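Local coordinates for tailspike protein (Acinetobacter phage vB_ApiP_P1, PDB 6E1R) that probably binds and hydrolyses capsular polysaccharide of its Acinetobacter host, working as a trimeric phage tailspike, at residues 356-367 against 383-394. Residues are numbered along the deposited sequence; the frame is centred on the assembly and turned at random.
Sequences PKYIFEGCYGQL and ALIENSIANHFT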
loop_
_atom_site.group_PDB
_atom_site.type_symbol
_atom_site.label_atom_id
_atom_site.label_comp_id
_atom_site.label_asym_id
_atom_site.label_seq_id
_atom_site.Cartn_x
_atom_site.Cartn_y
_atom_site.Cartn_z
ATOM N N PRO A 356 16.566 7.286 -10.154
ATOM C CA PRO A 356 15.441 6.342 -10.128
ATOM C C PRO A 356 14.357 6.617 -11.166
ATOM O O PRO A 356 14.287 7.715 -11.721
ATOM C CB PRO A 356 14.873 6.530 -8.721
ATOM C CG PRO A 356 15.160 7.950 -8.404
ATOM C CD PRO A 356 16.502 8.235 -9.027
ATOM N N LYS A 357 13.518 5.618 -11.417
ATOM C CA LYS A 357 12.291 5.818 -12.169
ATOM C C LYS A 357 11.179 6.256 -11.223
ATOM O O LYS A 357 11.249 6.054 -10.009
ATOM C CB LYS A 357 11.884 4.540 -12.905
ATOM C CG LYS A 357 12.981 3.928 -13.763
ATOM C CD LYS A 357 13.467 4.900 -14.825
ATOM C CE LYS A 357 14.463 4.238 -15.764
ATOM N NZ LYS A 357 15.074 5.219 -16.704
ATOM N N TYR A 358 10.141 6.860 -11.794
ATOM C CA TYR A 358 9.064 7.439 -11.005
ATOM C C TYR A 358 7.719 6.884 -11.445
ATOM O O TYR A 358 7.484 6.661 -12.635
ATOM C CB TYR A 358 9.062 8.968 -11.116
ATOM C CG TYR A 358 10.263 9.618 -10.468
ATOM C CD1 TYR A 358 11.467 9.734 -11.149
ATOM C CD2 TYR A 358 10.193 10.108 -9.171
ATOM C CE1 TYR A 358 12.568 10.325 -10.557
ATOM C CE2 TYR A 358 11.287 10.700 -8.573
ATOM C CZ TYR A 358 12.472 10.807 -9.269
ATOM O OH TYR A 358 13.563 11.396 -8.672
ATOM N N ILE A 359 6.842 6.664 -10.470
ATOM C CA ILE A 359 5.453 6.299 -10.712
ATOM C C ILE A 359 4.577 7.307 -9.983
ATOM O O ILE A 359 4.700 7.477 -8.764
ATOM C CB ILE A 359 5.143 4.866 -10.254
ATOM C CG1 ILE A 359 5.781 3.852 -11.206
ATOM C CG2 ILE A 359 3.639 4.647 -10.170
ATOM C CD1 ILE A 359 5.499 2.410 -10.842
ATOM N N PHE A 360 3.703 7.974 -10.729
ATOM C CA PHE A 360 2.706 8.884 -10.173
ATOM C C PHE A 360 1.345 8.257 -10.448
ATOM O O PHE A 360 0.850 8.293 -11.578
ATOM C CB PHE A 360 2.825 10.279 -10.782
ATOM C CG PHE A 360 4.067 11.017 -10.368
ATOM C CD1 PHE A 360 5.272 10.796 -11.015
ATOM C CD2 PHE A 360 4.025 11.940 -9.336
ATOM C CE1 PHE A 360 6.415 11.477 -10.634
ATOM C CE2 PHE A 360 5.162 12.626 -8.951
ATOM C CZ PHE A 360 6.359 12.393 -9.601
ATOM N N GLU A 361 0.749 7.678 -9.411
ATOM C CA GLU A 361 -0.472 6.887 -9.529
ATOM C C GLU A 361 -1.600 7.614 -8.806
ATOM O O GLU A 361 -1.674 7.596 -7.574
ATOM C CB GLU A 361 -0.248 5.489 -8.964
ATOM C CG GLU A 361 -1.363 4.505 -9.241
ATOM C CD GLU A 361 -1.096 3.158 -8.605
ATOM O OE1 GLU A 361 -0.311 2.373 -9.177
ATOM O OE2 GLU A 361 -1.654 2.892 -7.522
ATOM N N GLY A 362 -2.476 8.253 -9.578
ATOM C CA GLY A 362 -3.645 8.898 -9.017
ATOM C C GLY A 362 -3.374 10.134 -8.191
ATOM O O GLY A 362 -4.229 10.527 -7.395
ATOM N N CYS A 363 -2.219 10.772 -8.363
ATOM C CA CYS A 363 -1.911 11.969 -7.596
ATOM C C CYS A 363 -2.818 13.126 -8.013
ATOM O O CYS A 363 -3.361 13.163 -9.121
ATOM C CB CYS A 363 -0.443 12.353 -7.766
ATOM S SG CYS A 363 0.716 11.110 -7.147
ATOM N N TYR A 364 -2.966 14.089 -7.104
ATOM C CA TYR A 364 -3.930 15.169 -7.278
ATOM C C TYR A 364 -3.385 16.440 -6.645
ATOM O O TYR A 364 -2.993 16.429 -5.474
ATOM C CB TYR A 364 -5.275 14.788 -6.644
ATOM C CG TYR A 364 -6.392 15.786 -6.855
ATOM C CD1 TYR A 364 -6.567 16.858 -5.990
ATOM C CD2 TYR A 364 -7.287 15.640 -7.906
ATOM C CE1 TYR A 364 -7.593 17.767 -6.176
ATOM C CE2 TYR A 364 -8.316 16.543 -8.100
ATOM C CZ TYR A 364 -8.465 17.603 -7.232
ATOM O OH TYR A 364 -9.489 18.503 -7.421
ATOM N N GLY A 365 -3.360 17.521 -7.411
ATOM C CA GLY A 365 -2.933 18.799 -6.883
ATOM C C GLY A 365 -2.598 19.774 -7.995
ATOM O O GLY A 365 -2.926 19.559 -9.161
ATOM N N GLN A 366 -1.926 20.853 -7.598
ATOM C CA GLN A 366 -1.538 21.935 -8.491
ATOM C C GLN A 366 -0.031 22.131 -8.404
ATOM O O GLN A 366 0.547 22.079 -7.314
ATOM C CB GLN A 366 -2.275 23.231 -8.139
ATOM C CG GLN A 366 -1.835 24.446 -8.935
ATOM C CD GLN A 366 -2.596 25.699 -8.552
ATOM O OE1 GLN A 366 -2.222 26.406 -7.617
ATOM N NE2 GLN A 366 -3.674 25.980 -9.277
ATOM N N LEU A 367 0.603 22.363 -9.551
ATOM C CA LEU A 367 2.057 22.403 -9.653
ATOM C C LEU A 367 2.549 23.808 -9.972
ATOM O O LEU A 367 2.034 24.461 -10.886
ATOM C CB LEU A 367 2.548 21.425 -10.722
ATOM C CG LEU A 367 2.321 19.945 -10.417
ATOM C CD1 LEU A 367 2.827 19.078 -11.558
ATOM C CD2 LEU A 367 2.993 19.564 -9.109
ATOM N N ALA A 383 11.825 9.427 -19.978
ATOM C CA ALA A 383 12.621 8.225 -19.766
ATOM C C ALA A 383 12.717 7.852 -18.293
ATOM O O ALA A 383 13.058 6.708 -17.975
ATOM C CB ALA A 383 14.023 8.410 -20.348
ATOM N N LEU A 384 12.427 8.789 -17.392
ATOM C CA LEU A 384 12.421 8.530 -15.960
ATOM C C LEU A 384 11.034 8.197 -15.430
ATOM O O LEU A 384 10.893 7.917 -14.236
ATOM C CB LEU A 384 12.981 9.737 -15.202
ATOM C CG LEU A 384 14.383 10.201 -15.591
ATOM C CD1 LEU A 384 14.775 11.429 -14.785
ATOM C CD2 LEU A 384 15.391 9.082 -15.404
ATOM N N ILE A 385 10.014 8.223 -16.280
ATOM C CA ILE A 385 8.636 7.987 -15.869
ATOM C C ILE A 385 8.341 6.515 -16.129
ATOM O O ILE A 385 8.155 6.098 -17.277
ATOM C CB ILE A 385 7.657 8.901 -16.607
ATOM C CG1 ILE A 385 7.990 10.370 -16.337
ATOM C CG2 ILE A 385 6.226 8.593 -16.192
ATOM C CD1 ILE A 385 8.040 10.725 -14.869
ATOM N N GLU A 386 8.305 5.718 -15.059
ATOM C CA GLU A 386 7.938 4.315 -15.206
ATOM C C GLU A 386 6.448 4.153 -15.472
ATOM O O GLU A 386 6.048 3.246 -16.211
ATOM C CB GLU A 386 8.346 3.527 -13.961
ATOM C CG GLU A 386 8.158 2.023 -14.086
ATOM C CD GLU A 386 9.067 1.402 -15.130
ATOM O OE1 GLU A 386 10.175 1.936 -15.349
ATOM O OE2 GLU A 386 8.671 0.383 -15.733
ATOM N N ASN A 387 5.620 5.015 -14.887
ATOM C CA ASN A 387 4.184 5.006 -15.137
ATOM C C ASN A 387 3.579 6.290 -14.588
ATOM O O ASN A 387 4.041 6.825 -13.577
ATOM C CB ASN A 387 3.508 3.783 -14.506
ATOM C CG ASN A 387 2.220 3.407 -15.206
ATOM O OD1 ASN A 387 1.136 3.538 -14.642
ATOM N ND2 ASN A 387 2.330 2.947 -16.448
ATOM N N SER A 388 2.541 6.774 -15.271
ATOM C CA SER A 388 1.846 7.998 -14.867
ATOM C C SER A 388 0.384 7.839 -15.276
ATOM O O SER A 388 0.035 8.076 -16.436
ATOM C CB SER A 388 2.477 9.227 -15.506
ATOM O OG SER A 388 1.616 10.350 -15.416
ATOM N N ILE A 389 -0.459 7.441 -14.324
ATOM C CA ILE A 389 -1.848 7.096 -14.603
ATOM C C ILE A 389 -2.767 7.828 -13.635
ATOM O O ILE A 389 -2.462 7.956 -12.444
ATOM C CB ILE A 389 -2.081 5.573 -14.521
ATOM C CG1 ILE A 389 -1.464 5.001 -13.242
ATOM C CG2 ILE A 389 -1.527 4.882 -15.760
ATOM C CD1 ILE A 389 -1.725 3.521 -13.048
ATOM N N ALA A 390 -3.895 8.315 -14.162
ATOM C CA ALA A 390 -4.976 8.900 -13.367
ATOM C C ALA A 390 -4.510 10.085 -12.526
ATOM O O ALA A 390 -5.077 10.372 -11.471
ATOM C CB ALA A 390 -5.640 7.844 -12.479
ATOM N N ASN A 391 -3.484 10.793 -12.990
ATOM C CA ASN A 391 -2.992 11.975 -12.298
ATOM C C ASN A 391 -3.745 13.213 -12.764
ATOM O O ASN A 391 -4.067 13.351 -13.947
ATOM C CB ASN A 391 -1.495 12.159 -12.547
ATOM C CG ASN A 391 -0.669 11.019 -11.995
ATOM O OD1 ASN A 391 -0.819 10.632 -10.837
ATOM N ND2 ASN A 391 0.211 10.470 -12.827
ATOM N N HIS A 392 -4.021 14.115 -11.827
ATOM C CA HIS A 392 -4.594 15.418 -12.139
ATOM C C HIS A 392 -3.668 16.497 -11.601
ATOM O O HIS A 392 -3.466 16.597 -10.386
ATOM C CB HIS A 392 -5.995 15.583 -11.551
ATOM C CG HIS A 392 -6.568 16.952 -11.756
ATOM N ND1 HIS A 392 -6.803 17.479 -13.007
ATOM C CD2 HIS A 392 -6.938 17.907 -10.870
ATOM C CE1 HIS A 392 -7.299 18.698 -12.883
ATOM N NE2 HIS A 392 -7.392 18.981 -11.596
ATOM N N PHE A 393 -3.111 17.300 -12.503
ATOM C CA PHE A 393 -2.200 18.377 -12.141
ATOM C C PHE A 393 -2.627 19.645 -12.862
ATOM O O PHE A 393 -2.678 19.672 -14.096
ATOM C CB PHE A 393 -0.753 18.021 -12.497
ATOM C CG PHE A 393 -0.129 17.020 -11.570
ATOM C CD1 PHE A 393 -0.243 17.163 -10.198
ATOM C CD2 PHE A 393 0.568 15.934 -12.069
ATOM C CE1 PHE A 393 0.330 16.243 -9.341
ATOM C CE2 PHE A 393 1.144 15.010 -11.219
ATOM C CZ PHE A 393 1.024 15.165 -9.852
ATOM N N THR A 394 -2.940 20.683 -12.096
ATOM C CA THR A 394 -3.169 22.008 -12.650
ATOM C C THR A 394 -1.862 22.786 -12.615
ATOM O O THR A 394 -1.121 22.732 -11.628
ATOM C CB THR A 394 -4.252 22.755 -11.869
ATOM O OG1 THR A 394 -4.520 22.069 -10.640
ATOM C CG2 THR A 394 -5.533 22.833 -12.684
#
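N391 sits inside the corner where both segments bend, bridging them through its amide. Its chi1 of -63° sets CG beside the backbone N and brings the amide to the other segment's corner, where OD1 accepts from C363 N at 2.8 Å, in the carbonyl plane. ND2 reaches F360 O from above that carbonyl's plane and also donates to S388 OG. F360 O accepts from I389 N too, at 3.2 Å. Asparagine suits this buried turn because one flat group both donates and accepts; G362, at positive phi, suits the bend. Further along, the interior is tight, and apolar residues suit it: L367 CD1 makes a CH-pi contact over one F393 face, 3.9 Å from the ring centroid, and C363 CB lies 3.8 Å from F393 CZ. These are successive coils of a right-handed parallel beta-helix, as in other phage tailspikes. A beta bulge shifts the register after Y358, whose O accepts from E386 N at 2.7 Å. Outward, partly exposed Y364 and H392 meet obliquely, planes at 40°, beside F328 of a second subunit. T394's hydroxyl suits the solvent side, while its O still accepts from L367 N. At the far end K357, bent at chi2, carries NZ over to A383 O at 2.8 Å; NZ also donates to N354 O.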